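Local coordinates for protein putative hyaluronoglucosaminidase (Clostridium perfringens, PDB 6PWI) that probably acts as a family 84 glycoside hydrolase with hexosaminidase activity, represented here by the N-terminal, barrel and helical parts of a longer cell-wall-anchored protein, at residues 147-152 against 178-183; 151-156 against 205-210; 567-572 against 576-581. One frame throughout, in Å; residues are numbered along the deposited sequence.

Contact 1. Residues 147-152 against 178-183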
ATOM      1  N   ALA A 147       4.661 -15.294 -13.621  1.00 23.10           N
ATOM      2  CA  ALA A 147       6.080 -15.386 -13.919  1.00 23.60           C
ATOM      3  C   ALA A 147       6.757 -14.083 -13.502  1.00 23.07           C
ATOM      4  O   ALA A 147       7.824 -14.104 -12.896  1.00 23.38           O
ATOM      5  CB  ALA A 147       6.318 -15.713 -15.378  1.00 22.88           C
ATOM      6  N   PHE A 148       6.095 -12.963 -13.819  1.00 22.75           N
ATOM      7  CA  PHE A 148       6.525 -11.628 -13.437  1.00 22.90           C
ATOM      8  C   PHE A 148       6.764 -11.538 -11.926  1.00 23.00           C
ATOM      9  O   PHE A 148       7.830 -11.093 -11.504  1.00 23.11           O
ATOM     10  CB  PHE A 148       5.497 -10.600 -13.914  1.00 22.76           C
ATOM     11  CG  PHE A 148       5.897  -9.157 -13.755  1.00 22.54           C
ATOM     12  CD1 PHE A 148       6.392  -8.435 -14.831  1.00 23.12           C
ATOM     13  CD2 PHE A 148       5.741  -8.509 -12.541  1.00 22.46           C
ATOM     14  CE1 PHE A 148       6.739  -7.098 -14.691  1.00 23.37           C
ATOM     15  CE2 PHE A 148       6.095  -7.176 -12.400  1.00 23.27           C
ATOM     16  CZ  PHE A 148       6.589  -6.469 -13.475  1.00 23.13           C
ATOM     17  N   TYR A 149       5.784 -11.965 -11.115  1.00 22.25           N
ATOM     18  CA  TYR A 149       5.954 -11.988  -9.665  1.00 22.69           C
ATOM     19  C   TYR A 149       7.192 -12.798  -9.269  1.00 23.43           C
ATOM     20  O   TYR A 149       7.955 -12.367  -8.399  1.00 23.13           O
ATOM     21  CB  TYR A 149       4.695 -12.481  -8.944  1.00 22.68           C
ATOM     22  CG  TYR A 149       3.431 -11.760  -9.338  1.00 23.12           C
ATOM     23  CD1 TYR A 149       3.425 -10.387  -9.542  1.00 22.22           C
ATOM     24  CD2 TYR A 149       2.243 -12.452  -9.522  1.00 23.04           C
ATOM     25  CE1 TYR A 149       2.276  -9.719  -9.931  1.00 21.92           C
ATOM     26  CE2 TYR A 149       1.082 -11.794  -9.903  1.00 23.24           C
ATOM     27  CZ  TYR A 149       1.100 -10.424 -10.108  1.00 23.04           C
ATOM     28  OH  TYR A 149      -0.037  -9.765 -10.486  1.00 24.51           O
ATOM     29  N   GLY A 150       7.385 -13.962  -9.912  1.00 22.31           N
ATOM     30  CA  GLY A 150       8.567 -14.778  -9.687  1.00 21.61           C
ATOM     31  C   GLY A 150       9.853 -13.980  -9.892  1.00 21.91           C
ATOM     32  O   GLY A 150      10.761 -14.018  -9.060  1.00 21.51           O
ATOM     33  N   ILE A 151       9.898 -13.227 -10.995  1.00 21.83           N
ATOM     34  CA  ILE A 151      11.076 -12.458 -11.359  1.00 23.09           C
ATOM     35  C   ILE A 151      11.275 -11.303 -10.376  1.00 23.87           C
ATOM     36  O   ILE A 151      12.411 -10.903 -10.119  1.00 23.75           O
ATOM     37  CB  ILE A 151      10.986 -11.987 -12.824  1.00 23.38           C
ATOM     38  CG1 ILE A 151      10.873 -13.171 -13.791  1.00 22.85           C
ATOM     39  CG2 ILE A 151      12.160 -11.086 -13.178  1.00 23.04           C
ATOM     40  CD1 ILE A 151      10.466 -12.781 -15.191  1.00 22.78           C
ATOM     41  N   THR A 152      10.169 -10.782  -9.824  1.00 24.04           N
ATOM     42  CA  THR A 152      10.224  -9.733  -8.816  1.00 24.56           C
ATOM     43  C   THR A 152      10.879 -10.279  -7.548  1.00 24.93           C
ATOM     44  O   THR A 152      11.657  -9.578  -6.905  1.00 25.53           O
ATOM     45  CB  THR A 152       8.848  -9.099  -8.547  1.00 25.13           C
ATOM     46  OG1 THR A 152       8.356  -8.497  -9.746  1.00 25.92           O
ATOM     47  CG2 THR A 152       8.877  -8.051  -7.453  1.00 23.71           C
ATOM     48  N   GLN A 178      -6.837 -12.352  -4.307  1.00 29.38           N
ATOM     49  CA  GLN A 178      -6.957 -12.118  -5.737  1.00 30.52           C
ATOM     50  C   GLN A 178      -6.450 -10.711  -6.082  1.00 30.17           C
ATOM     51  O   GLN A 178      -5.684 -10.556  -7.029  1.00 30.87           O
ATOM     52  CB  GLN A 178      -8.397 -12.404  -6.173  1.00 33.46           C
ATOM     53  CG  GLN A 178      -8.679 -12.181  -7.653  1.00 39.36           C
ATOM     54  CD  GLN A 178     -10.151 -12.162  -8.008  1.00 44.44           C
ATOM     55  OE1 GLN A 178     -11.036 -12.139  -7.151  1.00 48.34           O
ATOM     56  NE2 GLN A 178     -10.435 -12.155  -9.301  1.00 44.62           N
ATOM     57  N   TRP A 179      -6.853  -9.693  -5.305  1.00 30.08           N
ATOM     58  CA  TRP A 179      -6.485  -8.309  -5.581  1.00 29.60           C
ATOM     59  C   TRP A 179      -5.678  -7.720  -4.430  1.00 27.82           C
ATOM     60  O   TRP A 179      -6.030  -7.890  -3.267  1.00 27.85           O
ATOM     61  CB  TRP A 179      -7.710  -7.439  -5.899  1.00 32.82           C
ATOM     62  CG  TRP A 179      -8.595  -8.024  -6.953  1.00 37.74           C
ATOM     63  CD1 TRP A 179      -9.882  -8.438  -6.780  1.00 39.89           C
ATOM     64  CD2 TRP A 179      -8.256  -8.318  -8.326  1.00 41.86           C
ATOM     65  NE1 TRP A 179     -10.374  -8.951  -7.950  1.00 45.10           N
ATOM     66  CE2 TRP A 179      -9.401  -8.893  -8.919  1.00 44.91           C
ATOM     67  CE3 TRP A 179      -7.111  -8.156  -9.123  1.00 43.00           C
ATOM     68  CZ2 TRP A 179      -9.427  -9.302 -10.259  1.00 45.24           C
ATOM     69  CZ3 TRP A 179      -7.138  -8.551 -10.446  1.00 43.25           C
ATOM     70  CH2 TRP A 179      -8.282  -9.126 -11.006  1.00 43.76           C
ATOM     71  N   ARG A 180      -4.592  -7.023  -4.787  1.00 25.80           N
ATOM     72  CA  ARG A 180      -3.717  -6.341  -3.850  1.00 24.10           C
ATOM     73  C   ARG A 180      -3.310  -4.997  -4.449  1.00 24.20           C
ATOM     74  O   ARG A 180      -2.714  -4.944  -5.525  1.00 25.16           O
ATOM     75  CB  ARG A 180      -2.462  -7.175  -3.583  1.00 23.58           C
ATOM     76  CG  ARG A 180      -2.727  -8.634  -3.235  1.00 23.89           C
ATOM     77  CD  ARG A 180      -1.493  -9.512  -3.336  1.00 23.70           C
ATOM     78  NE  ARG A 180      -0.861  -9.545  -4.656  1.00 24.14           N
ATOM     79  CZ  ARG A 180      -1.283 -10.268  -5.696  1.00 24.06           C
ATOM     80  NH1 ARG A 180      -2.360 -11.028  -5.586  1.00 23.21           N
ATOM     81  NH2 ARG A 180      -0.625 -10.228  -6.844  1.00 23.30           N
ATOM     82  N   GLY A 181      -3.644  -3.906  -3.757  1.00 22.98           N
ATOM     83  CA  GLY A 181      -3.188  -2.609  -4.214  1.00 22.26           C
ATOM     84  C   GLY A 181      -3.785  -1.448  -3.430  1.00 22.70           C
ATOM     85  O   GLY A 181      -4.065  -1.552  -2.237  1.00 22.58           O
ATOM     86  N   PHE A 182      -3.969  -0.336  -4.143  1.00 22.11           N
ATOM     87  CA  PHE A 182      -4.338   0.928  -3.539  1.00 20.95           C
ATOM     88  C   PHE A 182      -5.294   1.652  -4.478  1.00 20.82           C
ATOM     89  O   PHE A 182      -5.233   1.483  -5.694  1.00 20.34           O
ATOM     90  CB  PHE A 182      -3.081   1.758  -3.257  1.00 21.02           C
ATOM     91  CG  PHE A 182      -2.163   1.971  -4.437  1.00 21.66           C
ATOM     92  CD1 PHE A 182      -2.205   3.153  -5.170  1.00 21.46           C
ATOM     93  CD2 PHE A 182      -1.243   0.996  -4.816  1.00 21.88           C
ATOM     94  CE1 PHE A 182      -1.351   3.353  -6.249  1.00 21.55           C
ATOM     95  CE2 PHE A 182      -0.397   1.194  -5.901  1.00 21.37           C
ATOM     96  CZ  PHE A 182      -0.452   2.371  -6.617  1.00 21.06           C
ATOM     97  N   ILE A 183      -6.172   2.460  -3.879  1.00 21.14           N
ATOM     98  CA  ILE A 183      -7.174   3.235  -4.588  1.00 21.13           C
ATOM     99  C   ILE A 183      -7.005   4.699  -4.199  1.00 22.22           C
ATOM    100  O   ILE A 183      -6.952   5.023  -3.012  1.00 24.60           O
ATOM    101  CB  ILE A 183      -8.591   2.735  -4.242  1.00 20.09           C
ATOM    102  CG1 ILE A 183      -9.663   3.567  -4.952  1.00 19.58           C
ATOM    103  CG2 ILE A 183      -8.802   2.705  -2.733  1.00 18.94           C
ATOM    104  CD1 ILE A 183     -11.040   2.957  -4.915  1.00 19.14           C
TER
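Y149 and R180 reach toward each other from opposite directions and meet at the far end of the phenol, where NH2 of R180 lies 3.7 Å from Y149 CZ. The approach to the tyrosine ring is oblique, while Y149 CZ lies at the edge of the R180 guanidinium, near its plane; the two planes stand 88° apart, so no parallel stack forms. At 5.4 Å from R180 CZ to the centroid of the Y149 ring, any cation-pi attraction is weak at most, and no hydrogen bond links the pair. The guanidinium is positioned by other partners: NH1 makes a salt bridge with D126, and NH2 donates to the carbonyl oxygen of K207. A bend in the R180 chain at chi3 (-59°) turns the guanidinium into this site, and Y149 also packs on D126 and N209. Further out, N209 OD1 accepts from the backbone N of R180, and W444 of helix 433-444 lies against the R180 side chain. Behind R180, its strand is held by backbone bonds from G181 to I421 and T423, between the first and last strands of the ring. The contact thus joins helix 144-158 of the N-terminal alpha/beta domain to the first strand of a (beta/alpha)8 barrel, the catalytic fold of family 84 hydrolases.

Contact 2. Residues 151-156 against 205-210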
ATOM      1  N   ILE A 151       9.898 -13.227 -10.995  1.00 21.83           N
ATOM      2  CA  ILE A 151      11.076 -12.458 -11.359  1.00 23.09           C
ATOM      3  C   ILE A 151      11.275 -11.303 -10.376  1.00 23.87           C
ATOM      4  O   ILE A 151      12.411 -10.903 -10.119  1.00 23.75           O
ATOM      5  CB  ILE A 151      10.986 -11.987 -12.824  1.00 23.38           C
ATOM      6  CG1 ILE A 151      10.873 -13.171 -13.791  1.00 22.85           C
ATOM      7  CG2 ILE A 151      12.160 -11.086 -13.178  1.00 23.04           C
ATOM      8  CD1 ILE A 151      10.466 -12.781 -15.191  1.00 22.78           C
ATOM      9  N   THR A 152      10.169 -10.782  -9.824  1.00 24.04           N
ATOM     10  CA  THR A 152      10.224  -9.733  -8.816  1.00 24.56           C
ATOM     11  C   THR A 152      10.879 -10.279  -7.548  1.00 24.93           C
ATOM     12  O   THR A 152      11.657  -9.578  -6.905  1.00 25.53           O
ATOM     13  CB  THR A 152       8.848  -9.099  -8.547  1.00 25.13           C
ATOM     14  OG1 THR A 152       8.356  -8.497  -9.746  1.00 25.92           O
ATOM     15  CG2 THR A 152       8.877  -8.051  -7.453  1.00 23.71           C
ATOM     16  N   SER A 153      10.580 -11.535  -7.200  1.00 24.66           N
ATOM     17  CA  SER A 153      11.255 -12.144  -6.066  1.00 24.94           C
ATOM     18  C   SER A 153      12.756 -12.223  -6.327  1.00 26.80           C
ATOM     19  O   SER A 153      13.540 -11.947  -5.422  1.00 27.20           O
ATOM     20  CB  SER A 153      10.670 -13.468  -5.697  1.00 24.20           C
ATOM     21  OG  SER A 153       9.411 -13.285  -5.064  1.00 22.99           O
ATOM     22  N   LEU A 154      13.150 -12.540  -7.574  1.00 28.57           N
ATOM     23  CA  LEU A 154      14.561 -12.553  -7.945  1.00 29.46           C
ATOM     24  C   LEU A 154      15.170 -11.157  -7.809  1.00 29.68           C
ATOM     25  O   LEU A 154      16.339 -11.026  -7.448  1.00 29.90           O
ATOM     26  CB  LEU A 154      14.738 -13.075  -9.372  1.00 30.51           C
ATOM     27  CG  LEU A 154      14.655 -14.589  -9.554  1.00 31.59           C
ATOM     28  CD1 LEU A 154      14.731 -14.948 -11.034  1.00 30.84           C
ATOM     29  CD2 LEU A 154      15.747 -15.299  -8.761  1.00 30.39           C
ATOM     30  N   LYS A 155      14.370 -10.127  -8.113  1.00 28.63           N
ATOM     31  CA  LYS A 155      14.819  -8.750  -8.027  1.00 28.36           C
ATOM     32  C   LYS A 155      15.143  -8.418  -6.573  1.00 29.08           C
ATOM     33  O   LYS A 155      16.147  -7.767  -6.284  1.00 28.42           O
ATOM     34  CB  LYS A 155      13.758  -7.789  -8.569  1.00 28.25           C
ATOM     35  CG  LYS A 155      14.265  -6.373  -8.787  1.00 30.13           C
ATOM     36  CD  LYS A 155      13.202  -5.305  -8.851  1.00 30.90           C
ATOM     37  CE  LYS A 155      13.820  -3.925  -8.830  1.00 31.52           C
ATOM     38  NZ  LYS A 155      12.778  -2.875  -8.829  1.00 33.40           N
ATOM     39  N   ALA A 156      14.275  -8.876  -5.667  1.00 29.10           N
ATOM     40  CA  ALA A 156      14.496  -8.691  -4.246  1.00 29.66           C
ATOM     41  C   ALA A 156      15.776  -9.419  -3.829  1.00 31.42           C
ATOM     42  O   ALA A 156      16.562  -8.886  -3.044  1.00 32.49           O
ATOM     43  CB  ALA A 156      13.286  -9.151  -3.467  1.00 27.90           C
ATOM     44  N   ASP A 205       7.037  -3.646  -6.982  1.00 25.96           N
ATOM     45  CA  ASP A 205       8.156  -4.275  -6.299  1.00 25.66           C
ATOM     46  C   ASP A 205       7.672  -5.228  -5.206  1.00 24.59           C
ATOM     47  O   ASP A 205       8.460  -6.031  -4.718  1.00 25.75           O
ATOM     48  CB  ASP A 205       9.151  -3.245  -5.752  1.00 27.82           C
ATOM     49  CG  ASP A 205      10.084  -2.638  -6.796  1.00 31.93           C
ATOM     50  OD1 ASP A 205      10.184  -3.203  -7.914  1.00 32.48           O
ATOM     51  OD2 ASP A 205      10.716  -1.595  -6.486  1.00 33.83           O
ATOM     52  N   PHE A 206       6.387  -5.147  -4.824  1.00 22.95           N
ATOM     53  CA  PHE A 206       5.866  -6.000  -3.763  1.00 21.58           C
ATOM     54  C   PHE A 206       4.644  -6.794  -4.234  1.00 21.60           C
ATOM     55  O   PHE A 206       3.836  -7.248  -3.425  1.00 21.61           O
ATOM     56  CB  PHE A 206       5.739  -5.219  -2.449  1.00 20.28           C
ATOM     57  CG  PHE A 206       7.023  -4.528  -2.069  1.00 20.12           C
ATOM     58  CD1 PHE A 206       8.113  -5.255  -1.604  1.00 19.33           C
ATOM     59  CD2 PHE A 206       7.163  -3.156  -2.232  1.00 19.55           C
ATOM     60  CE1 PHE A 206       9.307  -4.619  -1.295  1.00 19.07           C
ATOM     61  CE2 PHE A 206       8.360  -2.523  -1.929  1.00 19.21           C
ATOM     62  CZ  PHE A 206       9.430  -3.257  -1.462  1.00 19.17           C
ATOM     63  N   LYS A 207       4.539  -6.979  -5.557  1.00 21.16           N
ATOM     64  CA  LYS A 207       3.612  -7.920  -6.174  1.00 20.01           C
ATOM     65  C   LYS A 207       2.167  -7.422  -6.098  1.00 20.33           C
ATOM     66  O   LYS A 207       1.235  -8.219  -6.180  1.00 20.21           O
ATOM     67  CB  LYS A 207       3.751  -9.316  -5.557  1.00 18.53           C
ATOM     68  CG  LYS A 207       5.149  -9.917  -5.604  1.00 18.09           C
ATOM     69  CD  LYS A 207       5.153 -11.386  -5.237  1.00 17.89           C
ATOM     70  CE  LYS A 207       6.490 -12.064  -5.430  1.00 17.61           C
ATOM     71  NZ  LYS A 207       7.478 -11.626  -4.419  1.00 16.89           N
ATOM     72  N   MET A 208       1.980  -6.104  -5.953  1.00 20.57           N
ATOM     73  CA  MET A 208       0.654  -5.513  -6.057  1.00 21.16           C
ATOM     74  C   MET A 208       0.194  -5.572  -7.513  1.00 20.91           C
ATOM     75  O   MET A 208       1.022  -5.557  -8.423  1.00 21.48           O
ATOM     76  CB  MET A 208       0.653  -4.063  -5.563  1.00 21.55           C
ATOM     77  CG  MET A 208       0.678  -3.966  -4.051  1.00 23.11           C
ATOM     78  SD  MET A 208       0.489  -2.275  -3.435  1.00 26.04           S
ATOM     79  CE  MET A 208      -0.608  -2.540  -2.044  1.00 23.24           C
ATOM     80  N   ASN A 209      -1.128  -5.637  -7.729  1.00 19.97           N
ATOM     81  CA  ASN A 209      -1.642  -5.823  -9.077  1.00 19.62           C
ATOM     82  C   ASN A 209      -2.692  -4.770  -9.437  1.00 20.42           C
ATOM     83  O   ASN A 209      -3.258  -4.831 -10.523  1.00 20.50           O
ATOM     84  CB  ASN A 209      -2.094  -7.270  -9.330  1.00 19.37           C
ATOM     85  CG  ASN A 209      -3.248  -7.760  -8.471  1.00 19.27           C
ATOM     86  OD1 ASN A 209      -3.920  -6.982  -7.791  1.00 19.19           O
ATOM     87  ND2 ASN A 209      -3.511  -9.058  -8.515  1.00 18.31           N
ATOM     88  N   SER A 210      -2.942  -3.800  -8.542  1.00 20.92           N
ATOM     89  CA  SER A 210      -4.099  -2.930  -8.689  1.00 21.17           C
ATOM     90  C   SER A 210      -3.789  -1.503  -8.258  1.00 21.33           C
ATOM     91  O   SER A 210      -3.389  -1.269  -7.119  1.00 22.35           O
ATOM     92  CB  SER A 210      -5.261  -3.454  -7.891  1.00 21.68           C
ATOM     93  OG  SER A 210      -5.715  -4.687  -8.419  1.00 23.36           O
TER
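K207 and S153 make the inner bond of this contact: NZ of the lysine donates to OG of the serine at 2.6 Å. The K207 chain runs out extended and then bends at its last torsion (chi4 71°), which turns the ammonium onto the hydroxyl. Both residues are buried, with S153 packed on I36 and K207 on P38 and W444, so the serine oxygen satisfies at least part of the buried ammonium's need for partners. Beside this pair the methyl of T152 lies against the backbone carbonyl of D205, CG2 to O 3.4 Å. T152 and D205 are also where the backbones run nearest, with their CA atoms 6.4 Å apart. The segment 205-210 is the loop between helix 193-204 and strand 210-213 of the (beta/alpha)8 barrel, and it leads into the second barrel strand, with F206 and M208 resting on helix 433-444; helix 144-158, from the N-terminal alpha/beta domain, lies against this loop, so the contact is an interdomain one. Toward the partly exposed side, K155 and D205 meet through a salt bridge. Here K155, its CG anti to the backbone N (chi1 -168°) and its chain extended beyond, sends NZ across to D205 OD1 at 2.8 Å, with D205 OD2 more distant at 3.4 Å. The ammonium approaches OD1 from the syn side but 31° out of the carboxylate plane, so the carboxylate is gripped unevenly rather than chelated. R71, from helix 66-78 of the N-terminal domain, adds a long, weak ion pair to the same OD1.

Contact 3. Residues 567-572 against 576-581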
ATOM      1  N   ALA A 567      13.287  20.489  34.743  1.00 24.08           N
ATOM      2  CA  ALA A 567      13.001  19.636  35.888  1.00 24.64           C
ATOM      3  C   ALA A 567      14.302  19.247  36.587  1.00 25.22           C
ATOM      4  O   ALA A 567      14.364  19.257  37.812  1.00 26.04           O
ATOM      5  CB  ALA A 567      12.211  18.422  35.463  1.00 23.37           C
ATOM      6  N   VAL A 568      15.332  18.920  35.794  1.00 26.14           N
ATOM      7  CA  VAL A 568      16.641  18.535  36.302  1.00 26.54           C
ATOM      8  C   VAL A 568      17.271  19.705  37.061  1.00 27.53           C
ATOM      9  O   VAL A 568      17.677  19.544  38.208  1.00 28.11           O
ATOM     10  CB  VAL A 568      17.567  18.002  35.188  1.00 25.39           C
ATOM     11  CG1 VAL A 568      19.005  17.874  35.664  1.00 23.45           C
ATOM     12  CG2 VAL A 568      17.074  16.669  34.636  1.00 25.16           C
ATOM     13  N   ALA A 569      17.340  20.880  36.420  1.00 27.71           N
ATOM     14  CA  ALA A 569      17.898  22.075  37.038  1.00 28.18           C
ATOM     15  C   ALA A 569      17.192  22.363  38.364  1.00 30.24           C
ATOM     16  O   ALA A 569      17.828  22.774  39.338  1.00 30.18           O
ATOM     17  CB  ALA A 569      17.804  23.249  36.093  1.00 25.54           C
ATOM     18  N   PHE A 570      15.876  22.127  38.392  1.00 29.56           N
ATOM     19  CA  PHE A 570      15.086  22.387  39.580  1.00 29.98           C
ATOM     20  C   PHE A 570      15.493  21.455  40.720  1.00 33.24           C
ATOM     21  O   PHE A 570      15.537  21.872  41.875  1.00 35.69           O
ATOM     22  CB  PHE A 570      13.595  22.241  39.285  1.00 27.29           C
ATOM     23  CG  PHE A 570      12.718  22.667  40.432  1.00 26.50           C
ATOM     24  CD1 PHE A 570      12.238  23.968  40.510  1.00 25.97           C
ATOM     25  CD2 PHE A 570      12.377  21.772  41.437  1.00 25.23           C
ATOM     26  CE1 PHE A 570      11.427  24.364  41.566  1.00 25.56           C
ATOM     27  CE2 PHE A 570      11.565  22.170  42.489  1.00 25.12           C
ATOM     28  CZ  PHE A 570      11.093  23.465  42.555  1.00 24.33           C
ATOM     29  N   GLU A 571      15.763  20.185  40.406  1.00 32.79           N
ATOM     30  CA  GLU A 571      16.112  19.247  41.457  1.00 34.26           C
ATOM     31  C   GLU A 571      17.474  19.632  42.039  1.00 35.62           C
ATOM     32  O   GLU A 571      17.666  19.604  43.255  1.00 36.01           O
ATOM     33  CB  GLU A 571      16.050  17.814  40.934  1.00 36.14           C
ATOM     34  CG  GLU A 571      16.227  16.765  42.015  1.00 38.27           C
ATOM     35  CD  GLU A 571      16.147  15.327  41.529  1.00 42.64           C
ATOM     36  OE1 GLU A 571      15.161  14.983  40.824  1.00 44.68           O
ATOM     37  OE2 GLU A 571      17.073  14.551  41.849  1.00 44.05           O
ATOM     38  N   LYS A 572      18.395  20.031  41.154  1.00 34.84           N
ATOM     39  CA  LYS A 572      19.758  20.383  41.510  1.00 34.54           C
ATOM     40  C   LYS A 572      19.793  21.725  42.236  1.00 34.76           C
ATOM     41  O   LYS A 572      20.808  22.079  42.825  1.00 35.60           O
ATOM     42  CB  LYS A 572      20.615  20.474  40.245  1.00 36.07           C
ATOM     43  CG  LYS A 572      20.954  19.148  39.579  1.00 38.71           C
ATOM     44  CD  LYS A 572      21.669  19.355  38.269  1.00 40.02           C
ATOM     45  CE  LYS A 572      22.520  18.176  37.860  1.00 43.82           C
ATOM     46  NZ  LYS A 572      23.106  18.398  36.519  1.00 46.28           N
ATOM     47  N   GLU A 576      17.391  29.731  38.603  1.00 36.20           N
ATOM     48  CA  GLU A 576      17.429  30.696  37.516  1.00 38.07           C
ATOM     49  C   GLU A 576      17.531  29.933  36.195  1.00 38.84           C
ATOM     50  O   GLU A 576      16.882  30.288  35.212  1.00 38.76           O
ATOM     51  CB  GLU A 576      18.496  31.777  37.727  1.00 36.33           C
ATOM     52  N   GLU A 577      18.304  28.843  36.202  1.00 39.88           N
ATOM     53  CA  GLU A 577      18.518  28.048  35.006  1.00 39.86           C
ATOM     54  C   GLU A 577      17.247  27.275  34.635  1.00 38.53           C
ATOM     55  O   GLU A 577      16.930  27.143  33.452  1.00 38.33           O
ATOM     56  CB  GLU A 577      19.745  27.153  35.172  1.00 44.20           C
ATOM     57  CG  GLU A 577      20.375  26.782  33.844  1.00 55.21           C
ATOM     58  CD  GLU A 577      21.575  25.848  33.872  1.00 63.51           C
ATOM     59  OE1 GLU A 577      21.615  24.940  34.738  1.00 64.05           O
ATOM     60  OE2 GLU A 577      22.461  26.020  33.006  1.00 70.58           O
ATOM     61  N   ALA A 578      16.508  26.781  35.638  1.00 34.08           N
ATOM     62  CA  ALA A 578      15.337  25.955  35.381  1.00 33.32           C
ATOM     63  C   ALA A 578      14.195  26.818  34.851  1.00 34.49           C
ATOM     64  O   ALA A 578      13.285  26.335  34.174  1.00 33.46           O
ATOM     65  CB  ALA A 578      14.939  25.206  36.631  1.00 32.32           C
ATOM     66  N   MET A 579      14.261  28.107  35.182  1.00 35.66           N
ATOM     67  CA  MET A 579      13.314  29.112  34.732  1.00 36.13           C
ATOM     68  C   MET A 579      13.489  29.328  33.228  1.00 35.23           C
ATOM     69  O   MET A 579      12.512  29.339  32.480  1.00 33.27           O
ATOM     70  CB  MET A 579      13.621  30.410  35.476  1.00 38.22           C
ATOM     71  CG  MET A 579      12.500  31.403  35.515  1.00 42.62           C
ATOM     72  SD  MET A 579      12.969  32.760  36.626  1.00 49.68           S
ATOM     73  CE  MET A 579      14.502  33.287  35.854  1.00 49.01           C
ATOM     74  N   LYS A 580      14.751  29.466  32.797  1.00 33.81           N
ATOM     75  CA  LYS A 580      15.100  29.728  31.409  1.00 34.85           C
ATOM     76  C   LYS A 580      14.736  28.533  30.525  1.00 32.82           C
ATOM     77  O   LYS A 580      14.281  28.712  29.398  1.00 31.62           O
ATOM     78  CB  LYS A 580      16.590  30.065  31.279  1.00 38.18           C
ATOM     79  CG  LYS A 580      17.026  31.427  31.808  1.00 41.37           C
ATOM     80  CD  LYS A 580      18.489  31.728  31.518  1.00 45.68           C
ATOM     81  CE  LYS A 580      19.236  32.383  32.666  1.00 50.60           C
ATOM     82  NZ  LYS A 580      18.850  33.803  32.861  1.00 52.08           N
ATOM     83  N   TYR A 581      14.950  27.318  31.044  1.00 31.05           N
ATOM     84  CA  TYR A 581      14.607  26.096  30.336  1.00 28.19           C
ATOM     85  C   TYR A 581      13.095  26.008  30.158  1.00 27.46           C
ATOM     86  O   TYR A 581      12.619  25.638  29.086  1.00 27.65           O
ATOM     87  CB  TYR A 581      15.132  24.868  31.081  1.00 27.08           C
ATOM     88  CG  TYR A 581      16.571  24.520  30.807  1.00 27.58           C
ATOM     89  CD1 TYR A 581      17.040  24.401  29.507  1.00 27.67           C
ATOM     90  CD2 TYR A 581      17.464  24.293  31.846  1.00 27.76           C
ATOM     91  CE1 TYR A 581      18.365  24.083  29.245  1.00 28.41           C
ATOM     92  CE2 TYR A 581      18.792  23.975  31.603  1.00 27.74           C
ATOM     93  CZ  TYR A 581      19.242  23.867  30.295  1.00 28.53           C
ATOM     94  OH  TYR A 581      20.544  23.555  30.034  1.00 28.56           O
TER
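The methyl of A569 overlaps that of A578, CB to CB at 3.5 Å, and these two small side chains, each directed at the other helix, form the centre of the contact. Their CA atoms are 4.9 Å apart, the nearest pair across the two segments. A578 CB also faces the neighbouring turn, lying 3.7 Å from F570 N and 4.2 Å from F570 CB, so one methyl sits against both the A569 side chain and the backbone that follows it. On the other flank, the Y581 ring offers an edge to A569: the methyl lies near the ring plane, 4.4 Å from CD2. The segments belong to an antiparallel helical hairpin, helix 540-572 turning within a few residues into helix 575-591; their short axes come within 7.8 Å at 167°. The hairpin is part of the helical region that follows the catalytic barrel, and V568 and E571 on its other side pack against helix 513-536, with E571 also hydrogen-bonded to S511 and to the backbone N of V512. Along the hairpin, S566 OG bonds to the backbone oxygen of A578, and Y581 packs on N565 and S566. The periphery is looser and more exposed. A first torsion of -173° swings the F570 ring away from 576-581, and it meets Y575, at the start of helix 575-591, edge-to-face. E577 only brushes A569, at the exposed border of the contact; E577 OE1 is 6.9 Å from K572 NZ, too far for a salt bridge, and a 1,2-ethanediol, probably from the crystallisation liquor, lies about 3 Å from the E577 side chain (nearest atoms).

Contacts 1 and 2 are two parts of one domain interface: both use helix 144-158, share I151 and T152, and have centres about 6 Å apart. They also touch directly: R180 O lies 2.8 Å from N209 N, a probable hydrogen bond, and Y149 O packs on K207 CE at 3.3 Å. The first barrel strand and the loop leading into the second are thus bonded to each other, and both meet helix 144-158. Contact 3 stands apart in the helical region, its centre about 57 Å from that of contact 1 and about 55 Å from that of contact 2. All three lie away from D299, the predicted proton donor.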